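PDB 3LXZ: glutathione S-transferase family protein from Pseudomonas putida, which probably conjugates reduced glutathione to a wide range of hydrophobic electrophiles of external or internal origin. Local coordinates for residues 9-14 against 48-53; 144-149 against 186-191; 106-111 against 121-126; 22-27 against 69-74. All blocks are in the same frame, centred on the assembly; numbering follows the deposited sequence.

Contact 1 (9-14 against 48-53)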
# COMPACT_ATOMS: atom_id res chain seq x y z
N SER A 9 -11.83 -9.45 15.85
CA SER A 9 -10.69 -9.24 16.72
C SER A 9 -9.52 -10.17 16.48
O SER A 9 -8.48 -10.01 17.11
CB SER A 9 -11.13 -9.28 18.17
OG SER A 9 -11.87 -8.11 18.45
N VAL A 10 -9.65 -11.13 15.58
CA VAL A 10 -8.49 -11.94 15.23
C VAL A 10 -7.70 -11.21 14.12
O VAL A 10 -6.51 -11.52 13.91
CB VAL A 10 -8.90 -13.38 14.83
CG1 VAL A 10 -7.67 -14.25 14.41
CG2 VAL A 10 -9.66 -14.08 15.99
N SER A 11 -8.32 -10.23 13.45
CA SER A 11 -7.66 -9.53 12.32
C SER A 11 -6.63 -8.52 12.81
O SER A 11 -6.99 -7.58 13.53
CB SER A 11 -8.66 -8.81 11.42
OG SER A 11 -7.94 -7.90 10.58
N ASN A 12 -5.37 -8.69 12.41
CA ASN A 12 -4.34 -7.73 12.76
C ASN A 12 -4.62 -6.30 12.25
O ASN A 12 -4.47 -5.33 13.00
CB ASN A 12 -2.94 -8.23 12.36
CG ASN A 12 -2.76 -8.36 10.83
OD1 ASN A 12 -3.70 -8.65 10.09
ND2 ASN A 12 -1.52 -8.16 10.39
N TYR A 13 -5.08 -6.17 11.00
CA TYR A 13 -5.41 -4.85 10.46
C TYR A 13 -6.57 -4.20 11.24
O TYR A 13 -6.59 -3.00 11.45
CB TYR A 13 -5.79 -4.98 8.98
CG TYR A 13 -4.62 -5.18 8.04
CD1 TYR A 13 -3.81 -4.10 7.66
CD2 TYR A 13 -4.35 -6.44 7.48
CE1 TYR A 13 -2.74 -4.28 6.78
CE2 TYR A 13 -3.29 -6.63 6.59
CZ TYR A 13 -2.50 -5.56 6.25
OH TYR A 13 -1.45 -5.74 5.38
N TYR A 14 -7.53 -5.01 11.69
CA TYR A 14 -8.63 -4.50 12.53
C TYR A 14 -8.05 -4.00 13.85
O TYR A 14 -8.41 -2.91 14.33
CB TYR A 14 -9.65 -5.62 12.77
CG TYR A 14 -10.82 -5.31 13.72
CD1 TYR A 14 -11.98 -4.69 13.25
CD2 TYR A 14 -10.79 -5.72 15.06
CE1 TYR A 14 -13.10 -4.48 14.10
CE2 TYR A 14 -11.91 -5.50 15.94
CZ TYR A 14 -13.03 -4.88 15.46
OH TYR A 14 -14.10 -4.66 16.30
N GLY A 48 -13.05 -6.94 -0.24
CA GLY A 48 -13.35 -8.00 0.72
C GLY A 48 -12.40 -7.98 1.91
O GLY A 48 -12.30 -8.95 2.66
N LYS A 49 -11.67 -6.88 2.06
CA LYS A 49 -10.69 -6.76 3.14
C LYS A 49 -11.34 -6.28 4.41
O LYS A 49 -12.38 -5.69 4.41
CB LYS A 49 -9.57 -5.75 2.78
CG LYS A 49 -8.68 -6.15 1.57
CD LYS A 49 -8.15 -7.57 1.65
CE LYS A 49 -7.55 -7.94 0.32
NZ LYS A 49 -6.92 -9.29 0.25
N VAL A 50 -10.66 -6.53 5.52
CA VAL A 50 -11.05 -6.03 6.81
C VAL A 50 -9.90 -5.16 7.29
O VAL A 50 -8.73 -5.49 7.02
CB VAL A 50 -11.27 -7.26 7.72
CG1 VAL A 50 -11.07 -6.96 9.18
CG2 VAL A 50 -12.62 -7.90 7.42
N PRO A 51 -10.20 -4.05 8.02
CA PRO A 51 -11.48 -3.57 8.53
C PRO A 51 -12.17 -2.56 7.63
O PRO A 51 -11.58 -2.10 6.67
CB PRO A 51 -11.08 -2.86 9.82
CG PRO A 51 -9.74 -2.26 9.47
CD PRO A 51 -9.07 -3.30 8.62
N VAL A 52 -13.39 -2.15 8.01
CA VAL A 52 -14.09 -1.05 7.35
C VAL A 52 -14.59 -0.09 8.44
O VAL A 52 -15.13 -0.54 9.45
CB VAL A 52 -15.26 -1.57 6.49
CG1 VAL A 52 -15.88 -0.45 5.65
CG2 VAL A 52 -14.77 -2.64 5.56
N LEU A 53 -14.38 1.21 8.25
CA LEU A 53 -14.92 2.23 9.17
C LEU A 53 -16.22 2.77 8.60
O LEU A 53 -16.25 3.21 7.45
CB LEU A 53 -13.97 3.41 9.32
CG LEU A 53 -14.32 4.40 10.44
CD1 LEU A 53 -14.06 3.78 11.84
CD2 LEU A 53 -13.53 5.69 10.28
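P51 is one of two bumps here: its ring presses on the first turn of helix 12-23, into a hollow made by CB of Y13 together with the backbone and ring of Y14. P51 CD lies 3.7 Å from Y13 CB, while P51 CB comes in at the edge of the Y14 ring, near its plane, 4.0 Å from Y14 CD1. The other is V50 CG1, which touches S11 OG at 3.6 Å and Y14 CB at 4.1 Å. A chi1 of 154° swings this methyl roughly opposite V50's own backbone N and so into the corner where the helix starts. S11 is the N-cap residue, and its OG accepts from Y14 N at 3.1 Å with an N-H...O angle of 162°. With an alanine here, the Y14 N-H would probably lose its capping acceptor and V50 CG1 the oxygen it rests against. The peptide before P51 is cis, as in the cis-proline loop of the thioredoxin fold. T63 backs the wedge, touching P51 and hydrogen-bonding to Y13 O, while the ring hydroxyls of Y13 and Y14 bond to E102 and E30. S11, K49 and V50 all bind glutathione. Between the two segments themselves the chemistry is van der Waals contact alone, which implies that fit of shape, not polar bonding, sets S11 and V50 side by side.

Contact 2 (144-149 against 186-191); sequences APYVAG and KALLQL
L188 carries CG opposite its backbone N (chi1 175°), which sends its two methyls out from helix 183-193 like a fork into the 144-149 loop. V147, with CG1 in the corresponding position (chi1 178°), turns its other methyl, CG2, to meet that fork. The pair closes to 3.6 Å between V147 CG2 and L188 CD2, the side chains crossing at about a right angle. The same CD2 also lies under the loop backbone, 3.6 Å from V147 N and 3.7 Å from P145 O. The second prong, L188 CD1, reaches the Y146 ring at its CD1 atom, 3.9 Å away. One helical turn on, L191 uses a single methyl for two partners: its CD2 is 3.8 Å from P145 CG and 4.1 Å from Y146 CZ. L188 and V147 are the buried residues of this contact, whereas P145 and L191 close its more exposed edge.

Backbone bonds tie the loop to itself. P145 follows a cis peptide, and Y146 O is gripped by two backbone donors, A144 N and G149 N. G149 O in turn lies in the plane of the Y146 ring, at its edge.

Beneath the contact runs helix 154-174, whose D156 accepts from V147 N and touches L188; T153 and D156 are spaced as in the Ser/Thr-X-X-Asp sequence that GSTs carry at the start of this helix. F159 of that helix meets both V147 and L188, and L93 of helix 84-106 packs on V147 as well.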
# COMPACT_ATOMS: atom_id res chain seq x y z
N ALA A 144 13.41 5.12 18.38
CA ALA A 144 13.95 6.04 19.36
C ALA A 144 13.01 6.35 20.51
O ALA A 144 13.02 7.45 21.01
CB ALA A 144 14.40 7.37 18.67
N PRO A 145 12.27 5.35 21.02
CA PRO A 145 12.24 3.90 20.77
C PRO A 145 11.28 3.48 19.66
O PRO A 145 11.36 2.36 19.15
CB PRO A 145 11.74 3.33 22.09
CG PRO A 145 10.84 4.43 22.61
CD PRO A 145 11.52 5.70 22.24
N TYR A 146 10.36 4.38 19.33
CA TYR A 146 9.31 4.10 18.35
C TYR A 146 9.82 4.11 16.91
O TYR A 146 10.93 4.60 16.63
CB TYR A 146 8.16 5.11 18.53
CG TYR A 146 7.62 5.13 19.92
CD1 TYR A 146 6.64 4.23 20.31
CD2 TYR A 146 8.08 6.07 20.86
CE1 TYR A 146 6.14 4.24 21.61
CE2 TYR A 146 7.56 6.08 22.16
CZ TYR A 146 6.60 5.15 22.52
OH TYR A 146 6.07 5.15 23.79
N VAL A 147 9.00 3.57 16.01
CA VAL A 147 9.44 3.38 14.64
C VAL A 147 10.03 4.64 14.02
O VAL A 147 11.15 4.60 13.48
CB VAL A 147 8.35 2.77 13.71
CG1 VAL A 147 8.88 2.67 12.28
CG2 VAL A 147 7.96 1.38 14.18
N ALA A 148 9.30 5.75 14.15
CA ALA A 148 9.63 6.95 13.40
C ALA A 148 10.38 7.93 14.24
O ALA A 148 10.81 8.97 13.73
CB ALA A 148 8.33 7.60 12.86
N GLY A 149 10.59 7.62 15.53
CA GLY A 149 11.22 8.63 16.39
C GLY A 149 10.92 8.46 17.85
O GLY A 149 10.82 7.35 18.32
N LYS A 186 13.03 -5.63 18.67
CA LYS A 186 12.67 -6.53 19.76
C LYS A 186 12.19 -5.70 20.96
O LYS A 186 11.13 -5.98 21.56
CB LYS A 186 13.84 -7.46 20.13
CG LYS A 186 13.42 -8.78 20.77
CD LYS A 186 14.67 -9.61 21.07
CE LYS A 186 14.33 -11.08 21.16
NZ LYS A 186 12.91 -11.29 21.54
N ALA A 187 12.92 -4.62 21.25
CA ALA A 187 12.61 -3.76 22.37
C ALA A 187 11.30 -2.99 22.18
O ALA A 187 10.52 -2.85 23.10
CB ALA A 187 13.77 -2.80 22.61
N LEU A 188 11.04 -2.54 20.95
CA LEU A 188 9.81 -1.80 20.68
C LEU A 188 8.59 -2.73 20.79
O LEU A 188 7.55 -2.33 21.31
CB LEU A 188 9.88 -1.10 19.29
CG LEU A 188 8.59 -0.39 18.83
CD1 LEU A 188 8.09 0.64 19.86
CD2 LEU A 188 8.80 0.34 17.48
N LEU A 189 8.73 -3.96 20.31
CA LEU A 189 7.63 -4.90 20.36
C LEU A 189 7.26 -5.14 21.82
O LEU A 189 6.08 -5.18 22.15
CB LEU A 189 7.97 -6.21 19.65
CG LEU A 189 6.76 -7.07 19.27
CD1 LEU A 189 5.81 -6.36 18.25
CD2 LEU A 189 7.21 -8.39 18.68
N GLN A 190 8.24 -5.30 22.71
CA GLN A 190 7.89 -5.47 24.11
C GLN A 190 7.22 -4.23 24.67
O GLN A 190 6.28 -4.33 25.45
CB GLN A 190 9.10 -5.80 24.96
CG GLN A 190 8.74 -6.22 26.39
CD GLN A 190 8.61 -5.07 27.35
OE1 GLN A 190 8.94 -3.92 27.03
NE2 GLN A 190 8.12 -5.36 28.56
N LEU A 191 7.70 -3.06 24.26
CA LEU A 191 7.17 -1.79 24.72
C LEU A 191 5.69 -1.57 24.33
O LEU A 191 4.86 -1.16 25.16
CB LEU A 191 8.04 -0.63 24.20
CG LEU A 191 7.61 0.77 24.65
CD1 LEU A 191 7.53 0.88 26.18
CD2 LEU A 191 8.53 1.85 24.10

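Contact 3 (106-111 against 121-126); sequences RTCYAE and LIKEKA
C108 and A126 form the close-packed middle of a contact in the all-helical C-terminal domain of the GST fold, where the chain leaves helix 84-106, makes a type I turn from R106 to Y109, runs through short helix 109-114 and comes back as helix 120-140. C108 is the N-cap residue of the short helix. Its SG, placed opposite the carbonyl carbon by a chi1 of -66°, lies 3.7 Å from A126 CB. That methyl is shared: T107 OG1 approaches A126 CB to the same 3.7 Å. Both C108 and A126 are buried, and V169 of helix 154-174 also packs on C108.

Toward the I122 side the fit is looser and wetter. I122 CG2 lies 3.8 Å from T107 O, and a water bridges the segments by donating to the T107 hydroxyl OG1 at 2.8 Å and to the backbone I122 O at 2.9 Å. T107 OG1 also hydrogen-bonds to P104 O, so the hydroxyl is pinned between its own chain and the bridging water. R106, which binds glutathione, takes its side chain the other way, toward a salt bridge with E102.

Across from the water, a charged pair closes the far end. E111 reaches out on an extended chain, K123 comes to it bent at chi3 and chi4, and the two side chains cross at about a right angle. K123 NZ donates to E111 OE2 at 2.9 Å, on the syn lone pair, and the same OE2 also accepts from V118 N.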
# COMPACT_ATOMS: atom_id res chain seq x y z
N ARG A 106 1.85 -12.66 5.18
CA ARG A 106 0.46 -13.07 4.96
C ARG A 106 0.38 -14.25 3.96
O ARG A 106 -0.49 -15.12 4.10
CB ARG A 106 -0.40 -11.88 4.54
CG ARG A 106 -1.89 -12.16 4.24
CD ARG A 106 -2.68 -10.83 4.14
NE ARG A 106 -2.86 -10.21 5.47
CZ ARG A 106 -3.80 -10.58 6.34
NH1 ARG A 106 -3.89 -10.02 7.54
NH2 ARG A 106 -4.67 -11.54 6.01
N THR A 107 1.33 -14.31 3.03
CA THR A 107 1.35 -15.40 2.03
C THR A 107 1.60 -16.74 2.71
O THR A 107 1.32 -17.80 2.12
CB THR A 107 2.35 -15.19 0.86
OG1 THR A 107 3.72 -15.27 1.34
CG2 THR A 107 2.08 -13.87 0.10
N CYS A 108 2.13 -16.69 3.93
CA CYS A 108 2.43 -17.90 4.66
C CYS A 108 1.54 -18.14 5.86
O CYS A 108 1.81 -19.07 6.61
CB CYS A 108 3.88 -17.92 5.10
SG CYS A 108 5.05 -18.00 3.72
N TYR A 109 0.49 -17.33 6.06
CA TYR A 109 -0.39 -17.54 7.23
C TYR A 109 -1.15 -18.87 7.15
O TYR A 109 -1.46 -19.47 8.18
CB TYR A 109 -1.40 -16.39 7.44
CG TYR A 109 -0.83 -15.03 7.83
CD1 TYR A 109 0.49 -14.86 8.26
CD2 TYR A 109 -1.66 -13.90 7.80
CE1 TYR A 109 0.98 -13.59 8.61
CE2 TYR A 109 -1.19 -12.63 8.16
CZ TYR A 109 0.13 -12.48 8.56
OH TYR A 109 0.57 -11.20 8.88
N ALA A 110 -1.42 -19.33 5.92
CA ALA A 110 -2.03 -20.64 5.74
C ALA A 110 -1.26 -21.71 6.51
O ALA A 110 -1.87 -22.52 7.20
CB ALA A 110 -2.14 -21.00 4.27
N GLU A 111 0.06 -21.70 6.41
CA GLU A 111 0.90 -22.71 7.06
C GLU A 111 1.12 -22.42 8.54
O GLU A 111 0.99 -23.31 9.39
CB GLU A 111 2.23 -22.86 6.34
CG GLU A 111 3.07 -24.02 6.89
CD GLU A 111 4.26 -24.36 6.03
OE1 GLU A 111 5.30 -24.74 6.60
OE2 GLU A 111 4.17 -24.24 4.78
N LEU A 121 7.47 -22.53 -3.87
CA LEU A 121 7.79 -21.29 -4.59
C LEU A 121 7.32 -20.05 -3.78
O LEU A 121 7.95 -18.99 -3.79
CB LEU A 121 7.08 -21.29 -5.94
CG LEU A 121 7.73 -20.93 -7.27
CD1 LEU A 121 8.70 -22.06 -7.68
CD2 LEU A 121 6.64 -20.68 -8.35
N ILE A 122 6.19 -20.20 -3.11
CA ILE A 122 5.62 -19.13 -2.30
C ILE A 122 6.49 -18.89 -1.06
O ILE A 122 6.73 -17.75 -0.65
CB ILE A 122 4.14 -19.43 -1.93
CG1 ILE A 122 3.25 -19.28 -3.16
CG2 ILE A 122 3.66 -18.48 -0.80
CD1 ILE A 122 1.82 -19.90 -3.03
N LYS A 123 7.01 -19.97 -0.48
CA LYS A 123 7.90 -19.86 0.70
C LYS A 123 9.22 -19.15 0.37
O LYS A 123 9.66 -18.24 1.10
CB LYS A 123 8.14 -21.25 1.33
CG LYS A 123 6.93 -21.76 2.14
CD LYS A 123 7.25 -22.98 3.01
CE LYS A 123 6.95 -24.29 2.30
NZ LYS A 123 6.45 -25.34 3.28
N GLU A 124 9.83 -19.57 -0.74
CA GLU A 124 11.06 -18.95 -1.24
C GLU A 124 10.88 -17.46 -1.42
O GLU A 124 11.74 -16.69 -1.01
CB GLU A 124 11.49 -19.56 -2.58
CG GLU A 124 11.89 -20.99 -2.46
CD GLU A 124 12.19 -21.70 -3.79
OE1 GLU A 124 11.86 -21.19 -4.91
OE2 GLU A 124 12.77 -22.81 -3.69
N LYS A 125 9.77 -17.07 -2.04
CA LYS A 125 9.54 -15.67 -2.32
C LYS A 125 9.31 -14.91 -1.00
O LYS A 125 9.85 -13.83 -0.82
CB LYS A 125 8.40 -15.48 -3.35
CG LYS A 125 8.04 -14.04 -3.69
CD LYS A 125 9.27 -13.16 -3.96
CE LYS A 125 8.90 -11.84 -4.62
NZ LYS A 125 8.87 -11.96 -6.08
N ALA A 126 8.55 -15.50 -0.09
CA ALA A 126 8.33 -14.88 1.22
C ALA A 126 9.62 -14.69 1.99
O ALA A 126 9.82 -13.64 2.59
CB ALA A 126 7.31 -15.64 2.05
O HOH W 1 5.34 -15.26 -0.98

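Contact 4 (22-27 against 69-74)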
# COMPACT_ATOMS: atom_id res chain seq x y z
N LEU A 22 -8.74 3.45 20.61
CA LEU A 22 -8.61 3.35 22.09
C LEU A 22 -7.56 4.34 22.62
O LEU A 22 -7.77 5.00 23.65
CB LEU A 22 -8.27 1.91 22.47
CG LEU A 22 -9.39 0.88 22.47
CD1 LEU A 22 -8.83 -0.52 22.48
CD2 LEU A 22 -10.38 1.09 23.64
N GLU A 23 -6.44 4.49 21.89
CA GLU A 23 -5.35 5.35 22.29
C GLU A 23 -5.85 6.79 22.30
O GLU A 23 -5.53 7.60 23.20
CB GLU A 23 -4.15 5.17 21.35
CG GLU A 23 -2.86 5.90 21.79
CD GLU A 23 -2.27 5.40 23.12
OE1 GLU A 23 -2.30 4.19 23.40
OE2 GLU A 23 -1.76 6.24 23.89
N LYS A 24 -6.71 7.10 21.33
CA LYS A 24 -7.28 8.42 21.18
C LYS A 24 -8.52 8.69 22.08
O LYS A 24 -9.07 9.79 22.05
CB LYS A 24 -7.62 8.66 19.69
CG LYS A 24 -6.39 8.90 18.83
CD LYS A 24 -6.75 9.08 17.34
CE LYS A 24 -6.88 10.54 16.99
NZ LYS A 24 -5.54 11.19 16.91
N GLY A 25 -8.95 7.68 22.85
CA GLY A 25 -10.11 7.77 23.77
C GLY A 25 -11.39 8.05 23.03
O GLY A 25 -12.29 8.70 23.56
N LEU A 26 -11.49 7.55 21.79
CA LEU A 26 -12.68 7.75 20.95
C LEU A 26 -13.76 6.70 21.15
O LEU A 26 -13.48 5.52 21.37
CB LEU A 26 -12.28 7.81 19.46
CG LEU A 26 -11.29 8.92 19.12
CD1 LEU A 26 -10.73 8.75 17.70
CD2 LEU A 26 -11.97 10.29 19.26
N THR A 27 -15.02 7.14 21.07
CA THR A 27 -16.15 6.20 21.13
C THR A 27 -16.30 5.49 19.80
O THR A 27 -16.19 6.13 18.74
CB THR A 27 -17.47 6.95 21.42
OG1 THR A 27 -17.34 7.68 22.63
CG2 THR A 27 -18.62 5.95 21.57
N TYR A 69 -7.81 9.12 7.92
CA TYR A 69 -9.11 9.76 8.14
C TYR A 69 -9.33 10.03 9.61
O TYR A 69 -9.73 11.13 9.96
CB TYR A 69 -10.24 8.89 7.60
CG TYR A 69 -11.61 9.52 7.78
CD1 TYR A 69 -12.08 10.50 6.92
CD2 TYR A 69 -12.44 9.10 8.81
CE1 TYR A 69 -13.36 11.06 7.08
CE2 TYR A 69 -13.71 9.66 8.99
CZ TYR A 69 -14.16 10.63 8.12
OH TYR A 69 -15.41 11.17 8.29
N ILE A 70 -9.04 9.06 10.47
CA ILE A 70 -9.20 9.26 11.92
C ILE A 70 -8.34 10.41 12.45
O ILE A 70 -8.84 11.27 13.20
CB ILE A 70 -8.99 7.95 12.70
CG1 ILE A 70 -10.12 6.98 12.42
CG2 ILE A 70 -8.99 8.20 14.22
CD1 ILE A 70 -9.85 5.56 12.95
N GLU A 71 -7.06 10.46 12.07
CA GLU A 71 -6.17 11.56 12.46
C GLU A 71 -6.72 12.96 12.14
O GLU A 71 -6.70 13.88 12.97
CB GLU A 71 -4.77 11.41 11.85
CG GLU A 71 -3.82 10.51 12.61
CD GLU A 71 -3.88 10.69 14.14
OE1 GLU A 71 -4.47 9.80 14.76
OE2 GLU A 71 -3.39 11.72 14.70
N GLN A 72 -7.18 13.09 10.89
CA GLN A 72 -7.68 14.29 10.30
C GLN A 72 -8.97 14.79 10.96
O GLN A 72 -9.14 15.99 11.14
CB GLN A 72 -8.00 13.96 8.85
CG GLN A 72 -8.60 15.06 8.09
CD GLN A 72 -7.61 15.63 7.18
OE1 GLN A 72 -7.65 15.38 5.96
NE2 GLN A 72 -6.63 16.35 7.76
N THR A 73 -9.86 13.87 11.29
CA THR A 73 -11.23 14.24 11.65
C THR A 73 -11.54 14.15 13.14
O THR A 73 -12.50 14.77 13.61
CB THR A 73 -12.29 13.44 10.87
OG1 THR A 73 -12.17 12.03 11.15
CG2 THR A 73 -12.17 13.72 9.35
N GLN A 74 -10.73 13.42 13.89
CA GLN A 74 -11.12 13.09 15.26
C GLN A 74 -10.22 13.76 16.27
O GLN A 74 -9.04 14.00 15.98
CB GLN A 74 -11.10 11.57 15.52
CG GLN A 74 -11.95 10.72 14.53
CD GLN A 74 -13.44 11.04 14.57
OE1 GLN A 74 -14.07 11.02 15.63
NE2 GLN A 74 -14.02 11.32 13.39
O HOH W 2 -6.67 13.77 15.60
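K24 and L26 flank the turn that ends helix 12-23, and both reach toward the last turn of helix 63-73. Between them G25 takes a positive phi (62°) in a Schellman motif, with G25 N bonded back to L22 O. The opposing helix winds down at Q74, whose CA is 8.0 Å from L26 CA, so side chains must span the gap.

I70 CG2 fills the middle of it, 3.9 Å from K24 CD and equally 3.9 Å from L26 CD1. The leucine's CD1 goes closer still to Q74 CB, at 3.6 Å. Above this apolar floor the lysine chain bends at chi3 and chi4, and E71, whose CB points away, folds back at chi2 (-42°), which brings its carboxylate round to the ammonium. K24 NZ donates to E71 OE1 at 2.8 Å, from the syn side but 28° out of the carboxylate plane; E71 OE2 is 3.1 Å from K24 NZ and accepts from L79 N. K24 NZ also gives to K77 O, so this buried charge has oxygens of both E71 and K77 about it. Replacing K24 with a methionine would probably leave the E71 carboxylate without its counter-charge and K77 O without this donor.

Nearby, Y69, Q72 and T73 pack on the second subunit. Two helices joined on the same side of the mixed sheet, as 12-23 and 63-73 are here, are typical of the thioredoxin-like N-terminal domain of GSTs.

Overall arrangement
Contacts 1 and 4 both use helix 12-23, the first at its start and the second at its end, and their segments alternate along the chain; they meet where L53 touches Y69 and I70. Contact 1 is the buried one and held between its segments by van der Waals packing, while contacts 2, 3 and 4 are only partly buried. Contacts 3 and 4, on opposite sides of the chain's centre with their own centres about 34 Å apart, each add a lysine-glutamate salt bridge, and contact 3 a bridging water. Contact 2 has neither, and lies away from the glutathione site. R106 of contact 3 packs on Y13 of contact 1, bringing the helical domain to the glutathione-binding residues of the thioredoxin-like one.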